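Local coordinates for hypothetical protein PA3352 (Pseudomonas aeruginosa, PDB 2FUP) that belongs to the FlgN family of flagella synthesis proteins and, as in its relatives, probably acts as an export chaperone for hook-associated proteins of the flagellum, at residues E28-Q31 with A32-R36; Q43-G46 with A47-P50; G95-L98 with G99-E103; Q106-N109 with L110-G113. All blocks are in the same frame, centred on the assembly; numbering follows the deposited sequence.

Contact 1. Residues E28-Q31 with A32-R36; sequences EEFQ and ALERR
F30 and E34 meet one turn apart near the C-terminal end of helix 7-34, where the ring takes a CH-pi contact from the methylene of the glutamate. E34 CG sits over one ring face, displaced toward the rim, 4.1 Å from the F30 centroid. E34 bends at chi2 (-61°), which folds its carboxylate back along the ring, the two planes 64° apart, with OE2 3.3 Å from F30 CE1. R111 makes a cation-pi contact with the same ring. Among polar side chains, Q31 and R35 run alongside each other. Q31 OE1 comes 3.1 Å from R35 NH2, obliquely to the guanidinium and at too poor an angle for a hydrogen bond. L33 CG packs against the backbone carbonyl of E29, 3.3 Å from E29 O, and L33 CD1 lies loosely beside E29 CG (4.4 Å). The backbone keeps its i to i+4 bonds up to R35, whose N reaches Q31 O at 3.0 Å along a bent path (139°). R36 then takes a positive phi and closes the helix with a Schellman motif. The carboxylate of buried E29 finds its partners on other helices: a salt bridge from OE1 to K48 and a hydrogen bond from OE2 to N112. The chemistry thus divides by face: E29 binds two other helices in the interior, while Q31, E34 and R35 dress a polar outer surface with loosely directed contacts.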
loop_
_atom_site.group_PDB
_atom_site.type_symbol
_atom_site.label_atom_id
_atom_site.label_comp_id
_atom_site.label_asym_id
_atom_site.label_seq_id
_atom_site.Cartn_x
_atom_site.Cartn_y
_atom_site.Cartn_z
ATOM N N GLU A 28 -5.995 -2.986 -14.964
ATOM C CA GLU A 28 -6.040 -2.368 -16.273
ATOM C C GLU A 28 -4.908 -3.000 -17.147
ATOM O O GLU A 28 -5.050 -3.255 -18.347
ATOM C CB GLU A 28 -5.908 -0.851 -16.133
ATOM C CG GLU A 28 -6.022 -0.139 -17.433
ATOM C CD GLU A 28 -6.258 1.370 -17.296
ATOM O OE1 GLU A 28 -6.499 1.790 -16.135
ATOM O OE2 GLU A 28 -6.139 2.125 -18.302
ATOM N N GLU A 29 -3.740 -3.164 -16.519
ATOM C CA GLU A 29 -2.636 -3.813 -17.200
ATOM C C GLU A 29 -2.921 -5.289 -17.613
ATOM O O GLU A 29 -2.591 -5.702 -18.696
ATOM C CB GLU A 29 -1.389 -3.698 -16.312
ATOM C CG GLU A 29 -0.147 -4.341 -16.854
ATOM C CD GLU A 29 0.970 -4.250 -15.825
ATOM O OE1 GLU A 29 1.582 -3.163 -15.682
ATOM O OE2 GLU A 29 1.184 -5.242 -15.106
ATOM N N PHE A 30 -3.561 -6.033 -16.740
ATOM C CA PHE A 30 -4.039 -7.385 -17.060
ATOM C C PHE A 30 -4.906 -7.351 -18.308
ATOM O O PHE A 30 -4.729 -8.153 -19.260
ATOM C CB PHE A 30 -4.800 -7.950 -15.856
ATOM C CG PHE A 30 -5.396 -9.250 -16.089
ATOM C CD1 PHE A 30 -4.608 -10.330 -16.351
ATOM C CD2 PHE A 30 -6.773 -9.388 -15.998
ATOM C CE1 PHE A 30 -5.190 -11.590 -16.567
ATOM C CE2 PHE A 30 -7.373 -10.625 -16.235
ATOM C CZ PHE A 30 -6.591 -11.709 -16.517
ATOM N N GLN A 31 -5.835 -6.393 -18.351
ATOM C CA GLN A 31 -6.709 -6.307 -19.532
ATOM C C GLN A 31 -5.927 -6.014 -20.806
ATOM O O GLN A 31 -6.148 -6.541 -21.897
ATOM C CB GLN A 31 -7.766 -5.235 -19.329
ATOM C CG GLN A 31 -8.722 -5.600 -18.229
ATOM C CD GLN A 31 -9.734 -4.513 -17.949
ATOM O OE1 GLN A 31 -10.345 -3.923 -18.864
ATOM N NE2 GLN A 31 -9.902 -4.210 -16.683
ATOM N N ALA A 32 -5.001 -5.067 -20.676
ATOM C CA ALA A 32 -4.139 -4.753 -21.792
ATOM C C ALA A 32 -3.348 -5.951 -22.268
ATOM O O ALA A 32 -3.194 -6.131 -23.468
ATOM C CB ALA A 32 -3.156 -3.657 -21.401
ATOM N N LEU A 33 -2.757 -6.693 -21.334
ATOM C CA LEU A 33 -2.011 -7.908 -21.702
ATOM C C LEU A 33 -2.883 -8.918 -22.426
ATOM O O LEU A 33 -2.460 -9.507 -23.445
ATOM C CB LEU A 33 -1.448 -8.570 -20.474
ATOM C CG LEU A 33 -0.302 -7.859 -19.818
ATOM C CD1 LEU A 33 -0.031 -8.459 -18.458
ATOM C CD2 LEU A 33 0.959 -7.767 -20.623
ATOM N N GLU A 34 -4.085 -9.157 -21.888
ATOM C CA GLU A 34 -5.041 -10.097 -22.536
ATOM C C GLU A 34 -5.360 -9.657 -23.939
ATOM O O GLU A 34 -5.549 -10.484 -24.860
ATOM C CB GLU A 34 -6.352 -10.135 -21.745
ATOM C CG GLU A 34 -6.222 -10.853 -20.402
ATOM C CD GLU A 34 -5.802 -12.308 -20.543
ATOM O OE1 GLU A 34 -6.126 -12.937 -21.583
ATOM O OE2 GLU A 34 -5.141 -12.822 -19.621
ATOM N N ARG A 35 -5.444 -8.350 -24.140
ATOM C CA ARG A 35 -5.884 -7.832 -25.398
ATOM C C ARG A 35 -4.747 -7.480 -26.308
ATOM O O ARG A 35 -4.979 -6.938 -27.395
ATOM C CB ARG A 35 -6.761 -6.608 -25.228
ATOM C CG ARG A 35 -7.928 -6.806 -24.346
ATOM C CD ARG A 35 -8.601 -5.463 -24.173
ATOM N NE ARG A 35 -9.571 -5.474 -23.100
ATOM C CZ ARG A 35 -10.356 -4.442 -22.790
ATOM N NH1 ARG A 35 -10.275 -3.348 -23.479
ATOM N NH2 ARG A 35 -11.221 -4.519 -21.791
ATOM N N ARG A 36 -3.529 -7.761 -25.861
ATOM C CA ARG A 36 -2.344 -7.502 -26.693
ATOM C C ARG A 36 -2.173 -6.042 -27.118
ATOM O O ARG A 36 -1.752 -5.749 -28.223
ATOM C CB ARG A 36 -2.344 -8.446 -27.905
ATOM C CG ARG A 36 -2.538 -9.912 -27.429
#

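Contact 2. Residues Q43-G46 with A47-P50; sequences QLLG and AKQP
L45 with Q49, and G46 with P50, make this a local contact between successive turns of helix 39-68, at the point where a proline kinks it. P50 has no N-H to offer the preceding turn, and its ring carbon CD instead lies 3.2 Å from G46 O, where a regular helix would have a donor. The bonding is also weak one residue earlier. L45 O accepts two weak bonds, from Q49 N and from K48 N, each at 3.2 Å and each strongly bent, the latter to 124°. Before the kink the pattern is more ordinary, with A47 N bonded to Q43 O at 2.9 Å and K48 N to L44 O at 3.0 Å. On the side-chain level, the first torsion of L45 is fully extended (chi1 -180°), which brings its CD1 branch across the Q49 chain. Q49 CG lies 3.2 Å from L45 O. K48 starts along the helix, with CG 3.2 Å from L44 O, then bends at chi3; its CE passes 4.2 Å from L45 CD1. The ammonium group leaves the turn entirely, bonded to N119 O and forming a salt bridge with E29. Around the turn, L44 packs on E28 and E29, A47 on L25 and K48 on L22, all of helix 7-34, whereas L45 and Q49 both lean on S122 of helix 121-130, so that the kinked turn lies between these two helices.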
loop_
_atom_site.group_PDB
_atom_site.type_symbol
_atom_site.label_atom_id
_atom_site.label_comp_id
_atom_site.label_asym_id
_atom_site.label_seq_id
_atom_site.Cartn_x
_atom_site.Cartn_y
_atom_site.Cartn_z
ATOM N N GLN A 43 2.594 3.314 -20.507
ATOM C CA GLN A 43 1.868 4.390 -19.847
ATOM C C GLN A 43 1.335 3.974 -18.481
ATOM O O GLN A 43 1.301 4.740 -17.523
ATOM C CB GLN A 43 0.740 4.906 -20.759
ATOM C CG GLN A 43 1.209 5.484 -22.051
ATOM C CD GLN A 43 2.455 6.340 -21.951
ATOM O OE1 GLN A 43 2.541 7.246 -21.111
ATOM N NE2 GLN A 43 3.445 6.043 -22.782
ATOM N N LEU A 44 0.897 2.716 -18.389
ATOM C CA LEU A 44 0.453 2.169 -17.114
ATOM C C LEU A 44 1.601 2.050 -16.118
ATOM O O LEU A 44 1.431 2.329 -14.926
ATOM C CB LEU A 44 -0.232 0.802 -17.310
ATOM C CG LEU A 44 -1.576 0.916 -18.077
ATOM C CD1 LEU A 44 -2.084 -0.433 -18.404
ATOM C CD2 LEU A 44 -2.578 1.681 -17.278
ATOM N N LEU A 45 2.756 1.654 -16.618
ATOM C CA LEU A 45 3.992 1.697 -15.737
ATOM C C LEU A 45 4.222 3.115 -15.211
ATOM O O LEU A 45 4.566 3.299 -14.051
ATOM C CB LEU A 45 5.235 1.198 -16.475
ATOM C CG LEU A 45 6.543 1.197 -15.663
ATOM C CD1 LEU A 45 6.395 0.308 -14.408
ATOM C CD2 LEU A 45 7.722 0.735 -16.513
ATOM N N GLY A 46 4.065 4.114 -16.069
ATOM C CA GLY A 46 4.292 5.518 -15.688
ATOM C C GLY A 46 3.259 5.949 -14.667
ATOM O O GLY A 46 3.551 6.707 -13.772
ATOM N N ALA A 47 2.046 5.450 -14.792
ATOM C CA ALA A 47 1.014 5.777 -13.839
ATOM C C ALA A 47 1.251 5.129 -12.469
ATOM O O ALA A 47 0.840 5.675 -11.427
ATOM C CB ALA A 47 -0.360 5.360 -14.397
ATOM N N LYS A 48 1.850 3.931 -12.455
ATOM C CA LYS A 48 2.104 3.184 -11.199
ATOM C C LYS A 48 3.237 3.811 -10.415
ATOM O O LYS A 48 3.248 3.632 -9.193
ATOM C CB LYS A 48 2.453 1.729 -11.477
ATOM C CG LYS A 48 1.339 0.935 -11.997
ATOM C CD LYS A 48 1.613 -0.561 -11.981
ATOM C CE LYS A 48 2.678 -0.969 -12.938
ATOM N NZ LYS A 48 2.836 -2.473 -12.849
ATOM N N GLN A 49 4.166 4.509 -11.110
ATOM C CA GLN A 49 5.386 5.065 -10.461
ATOM C C GLN A 49 5.086 5.983 -9.284
ATOM O O GLN A 49 5.530 5.709 -8.164
ATOM C CB GLN A 49 6.302 5.792 -11.473
ATOM C CG GLN A 49 6.920 4.933 -12.565
ATOM C CD GLN A 49 7.323 3.576 -12.081
ATOM O OE1 GLN A 49 6.748 2.561 -12.475
ATOM N NE2 GLN A 49 8.297 3.544 -11.190
ATOM N N PRO A 50 4.340 7.060 -9.503
ATOM C CA PRO A 50 4.115 7.920 -8.330
ATOM C C PRO A 50 3.406 7.209 -7.174
ATOM O O PRO A 50 3.569 7.599 -6.020
ATOM C CB PRO A 50 3.253 9.047 -8.865
ATOM C CG PRO A 50 2.725 8.532 -10.225
ATOM C CD PRO A 50 3.745 7.613 -10.732
#

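Contact 3. Residues G95-L98 with G99-E103; sequences GDEL and GELLE
From G95 to L102 the backbone is regular helix, with i to i+4 bonds such as L102 N to L98 O at 2.9 Å and L101 N to E97 O at 3.0 Å. L98 and L102 supply the main side-chain contact, one turn apart in helix 88-114. With chi1 at -176°, L98 CG lies beside its own carbonyl carbon, which carries CG and CD1 up to L102; L102, with chi1 -65°, trails back to meet it. The two chains pass at a slant, L98 CG 3.9 Å from L102 CD1, and L102 CG also lies 3.4 Å from L98 O. E97 and L101 instead run alongside each other, E97 CG 4.1 Å from L101 CD1, so only the aliphatic part of the glutamate is used. Its carboxylate turns to R94, while D96 forms a salt bridge with R75. G95 O, besides accepting from G99 N, bonds a methylpentanediol molecule, probably from the crystallisation liquor. L101 packs on I16, A19 and N20 of helix 7-34, and L102 on L127 and L130 of helix 121-130. L101 and L102 thus join the helix to two neighbours largely by apolar packing, L98 backing L102 within its own helix, while the acidic ends of D96 and E97 take arginine partners outside the turn.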
loop_
_atom_site.group_PDB
_atom_site.type_symbol
_atom_site.label_atom_id
_atom_site.label_comp_id
_atom_site.label_asym_id
_atom_site.label_seq_id
_atom_site.Cartn_x
_atom_site.Cartn_y
_atom_site.Cartn_z
ATOM N N GLY A 95 -5.585 -0.091 9.076
ATOM C CA GLY A 95 -4.396 -0.886 8.925
ATOM C C GLY A 95 -4.739 -2.229 8.319
ATOM O O GLY A 95 -4.025 -2.767 7.482
ATOM N N ASP A 96 -5.829 -2.871 8.769
ATOM C CA ASP A 96 -6.194 -4.197 8.280
ATOM C C ASP A 96 -6.668 -4.140 6.812
ATOM O O ASP A 96 -6.414 -5.042 6.034
ATOM C CB ASP A 96 -7.318 -4.792 9.151
ATOM C CG ASP A 96 -6.886 -5.089 10.565
ATOM O OD1 ASP A 96 -5.650 -5.293 10.808
ATOM O OD2 ASP A 96 -7.775 -5.190 11.455
ATOM N N GLU A 97 -7.400 -3.084 6.478
ATOM C CA GLU A 97 -7.806 -2.897 5.093
ATOM C C GLU A 97 -6.611 -2.694 4.175
ATOM O O GLU A 97 -6.560 -3.204 3.065
ATOM C CB GLU A 97 -8.746 -1.720 4.946
ATOM C CG GLU A 97 -9.290 -1.476 3.551
ATOM C CD GLU A 97 -10.271 -0.312 3.476
ATOM O OE1 GLU A 97 -10.416 0.477 4.490
ATOM O OE2 GLU A 97 -10.867 -0.227 2.358
ATOM N N LEU A 98 -5.677 -1.852 4.595
ATOM C CA LEU A 98 -4.449 -1.689 3.825
ATOM C C LEU A 98 -3.708 -2.970 3.654
ATOM O O LEU A 98 -3.241 -3.281 2.562
ATOM C CB LEU A 98 -3.558 -0.622 4.472
ATOM C CG LEU A 98 -2.280 -0.288 3.698
ATOM C CD1 LEU A 98 -2.564 0.266 2.287
ATOM C CD2 LEU A 98 -1.358 0.647 4.467
ATOM N N GLY A 99 -3.577 -3.787 4.716
ATOM C CA GLY A 99 -2.886 -5.046 4.549
ATOM C C GLY A 99 -3.556 -5.930 3.519
ATOM O O GLY A 99 -2.895 -6.556 2.677
ATOM N N GLU A 100 -4.909 -5.969 3.482
ATOM C CA GLU A 100 -5.590 -6.769 2.485
ATOM C C GLU A 100 -5.316 -6.209 1.081
ATOM O O GLU A 100 -5.034 -6.980 0.173
ATOM C CB GLU A 100 -7.084 -6.693 2.736
ATOM C CG GLU A 100 -7.909 -7.485 1.791
ATOM C CD GLU A 100 -9.386 -7.304 2.076
ATOM O OE1 GLU A 100 -9.881 -7.790 3.085
ATOM O OE2 GLU A 100 -10.080 -6.700 1.239
ATOM N N LEU A 101 -5.396 -4.892 0.943
ATOM C CA LEU A 101 -5.209 -4.295 -0.397
ATOM C C LEU A 101 -3.798 -4.522 -0.899
ATOM O O LEU A 101 -3.615 -4.775 -2.084
ATOM C CB LEU A 101 -5.494 -2.806 -0.344
ATOM C CG LEU A 101 -6.965 -2.373 -0.263
ATOM C CD1 LEU A 101 -7.139 -0.912 0.072
ATOM C CD2 LEU A 101 -7.678 -2.651 -1.627
ATOM N N LEU A 102 -2.802 -4.412 -0.032
ATOM C CA LEU A 102 -1.410 -4.627 -0.487
ATOM C C LEU A 102 -1.214 -6.062 -0.931
ATOM O O LEU A 102 -0.519 -6.376 -1.920
ATOM C CB LEU A 102 -0.395 -4.220 0.568
ATOM C CG LEU A 102 -0.352 -2.757 0.916
ATOM C CD1 LEU A 102 0.612 -2.444 2.101
ATOM C CD2 LEU A 102 -0.004 -1.909 -0.326
ATOM N N GLU A 103 -1.850 -7.002 -0.230
ATOM C CA GLU A 103 -1.732 -8.376 -0.610
ATOM C C GLU A 103 -2.444 -8.600 -1.968
ATOM O O GLU A 103 -1.938 -9.336 -2.858
ATOM C CB GLU A 103 -2.333 -9.277 0.507
ATOM C CG GLU A 103 -2.488 -10.755 0.117
ATOM C CD GLU A 103 -3.066 -11.602 1.297
ATOM O OE1 GLU A 103 -2.262 -12.030 2.134
ATOM O OE2 GLU A 103 -4.297 -11.858 1.340
#

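Contact 4. Residues Q106-N109 with L110-G113; sequences QQAN and LRNG
R111 turns back over A108 because its chain starts with CG anti to the backbone N (chi1 172°) and then bends sharply at chi3 (56°). This lays one face of the guanidinium over A108 CA, with R111 NH2 3.8 Å from A108 CB. The same group grips N112 OD1: NH2 bonds it at 3.1 Å, with the oxygen tilted out of the guanidinium plane, and NE adds a weak bond at 3.3 Å. N112 OD1 also sits 3.3 Å from A108 O; as both are acceptors, the nearby guanidinium would offset some of their mutual repulsion. The other end of the N112 amide, ND2, points to helix 7-34, where it gives a hydrogen bond to V26 O besides the one to E29. Buried N109 gives its ND2 to Q120 O, so both buried asparagines use their amide nitrogens for tertiary bonds. Farther back on helix 88-114, Q106 and L110 lie side by side: L110 CD1 touches Q106 CG at 4.2 Å, and L110 CG rests 3.3 Å from Q106 O. The backbone bonds are sound throughout, G113 N reaching N109 O at 2.8 Å in an almost straight line (174°). R111 therefore both covers A108 and holds N112 OD1, by one bond from NH2 and a weak one from NE. Held from two directions, the N112 amide has its orientation well defined: its oxygen takes the arginine's N-H groups, and its nitrogen is engaged across the helix interface.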
loop_
_atom_site.group_PDB
_atom_site.type_symbol
_atom_site.label_atom_id
_atom_site.label_comp_id
_atom_site.label_asym_id
_atom_site.label_seq_id
_atom_site.Cartn_x
_atom_site.Cartn_y
_atom_site.Cartn_z
ATOM N N GLN A 106 -0.193 -7.370 -4.639
ATOM C CA GLN A 106 0.938 -8.281 -4.858
ATOM C C GLN A 106 0.544 -9.458 -5.670
ATOM O O GLN A 106 1.265 -9.831 -6.634
ATOM C CB GLN A 106 1.478 -8.760 -3.518
ATOM C CG GLN A 106 2.662 -9.694 -3.646
ATOM C CD GLN A 106 3.172 -10.044 -2.239
ATOM O OE1 GLN A 106 2.465 -10.737 -1.473
ATOM N NE2 GLN A 106 4.372 -9.532 -1.877
ATOM N N GLN A 107 -0.599 -10.071 -5.361
ATOM C CA GLN A 107 -1.060 -11.225 -6.090
ATOM C C GLN A 107 -1.376 -10.894 -7.565
ATOM O O GLN A 107 -1.088 -11.657 -8.464
ATOM C CB GLN A 107 -2.362 -11.759 -5.449
ATOM C CG GLN A 107 -2.197 -12.268 -4.008
ATOM C CD GLN A 107 -3.521 -12.487 -3.265
ATOM O OE1 GLN A 107 -4.570 -11.950 -3.639
ATOM N NE2 GLN A 107 -3.459 -13.276 -2.180
ATOM N N ALA A 108 -2.039 -9.758 -7.763
ATOM C CA ALA A 108 -2.482 -9.397 -9.095
ATOM C C ALA A 108 -1.261 -9.093 -9.940
ATOM O O ALA A 108 -1.237 -9.386 -11.151
ATOM C CB ALA A 108 -3.397 -8.173 -9.026
ATOM N N ASN A 109 -0.267 -8.500 -9.343
ATOM C CA ASN A 109 0.939 -8.223 -10.090
ATOM C C ASN A 109 1.691 -9.489 -10.438
ATOM O O ASN A 109 2.168 -9.664 -11.580
ATOM C CB ASN A 109 1.797 -7.274 -9.324
ATOM C CG ASN A 109 3.058 -6.905 -10.060
ATOM O OD1 ASN A 109 3.012 -6.206 -11.080
ATOM N ND2 ASN A 109 4.207 -7.383 -9.554
ATOM N N LEU A 110 1.736 -10.426 -9.502
ATOM C CA LEU A 110 2.336 -11.717 -9.830
ATOM C C LEU A 110 1.603 -12.405 -10.968
ATOM O O LEU A 110 2.225 -13.020 -11.873
ATOM C CB LEU A 110 2.405 -12.617 -8.578
ATOM C CG LEU A 110 3.446 -12.159 -7.564
ATOM C CD1 LEU A 110 3.262 -12.910 -6.236
ATOM C CD2 LEU A 110 4.876 -12.320 -8.081
ATOM N N ARG A 111 0.286 -12.364 -10.971
ATOM C CA ARG A 111 -0.465 -12.924 -12.084
ATOM C C ARG A 111 -0.065 -12.261 -13.424
ATOM O O ARG A 111 0.125 -12.951 -14.429
ATOM C CB ARG A 111 -1.980 -12.836 -11.845
ATOM C CG ARG A 111 -2.842 -13.228 -13.044
ATOM C CD ARG A 111 -4.157 -12.547 -13.045
ATOM N NE ARG A 111 -3.920 -11.116 -12.981
ATOM C CZ ARG A 111 -4.826 -10.215 -12.638
ATOM N NH1 ARG A 111 -6.080 -10.586 -12.377
ATOM N NH2 ARG A 111 -4.474 -8.949 -12.579
ATOM N N ASN A 112 0.066 -10.946 -13.451
ATOM C CA ASN A 112 0.505 -10.240 -14.670
ATOM C C ASN A 112 1.920 -10.636 -15.097
ATOM O O ASN A 112 2.152 -10.893 -16.290
ATOM C CB ASN A 112 0.488 -8.733 -14.461
ATOM C CG ASN A 112 -0.927 -8.166 -14.348
ATOM O OD1 ASN A 112 -1.910 -8.892 -14.390
ATOM N ND2 ASN A 112 -1.023 -6.859 -14.275
ATOM N N GLY A 113 2.850 -10.629 -14.133
ATOM C CA GLY A 113 4.259 -11.011 -14.352
ATOM C C GLY A 113 4.409 -12.380 -14.977
ATOM O O GLY A 113 5.220 -12.592 -15.896
#

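Overall arrangement
All four contacts join successive turns within one helix of an all-helical chain and come in series. Contact 1 lies on helix 7-34, contact 2 on helix 39-68, and contacts 3 and 4 on helix 88-114, adjoining in sequence with centres about 16 Å apart. Contacts 1, 2 and 4 gather toward one end of the elongated bundle: the centres of contacts 1 and 2 are about 15 Å apart, those of 1 and 4 about 12 Å. E29 joins them, reaching K48 of contact 2 and N112 of contact 4. Contact 3, nearer the chain's centre, stays about 13 Å from contact 1 and about 11 Å from contact 2 at nearest atoms. A polar network thus ties three helices at one end, while leucine packing serves the middle.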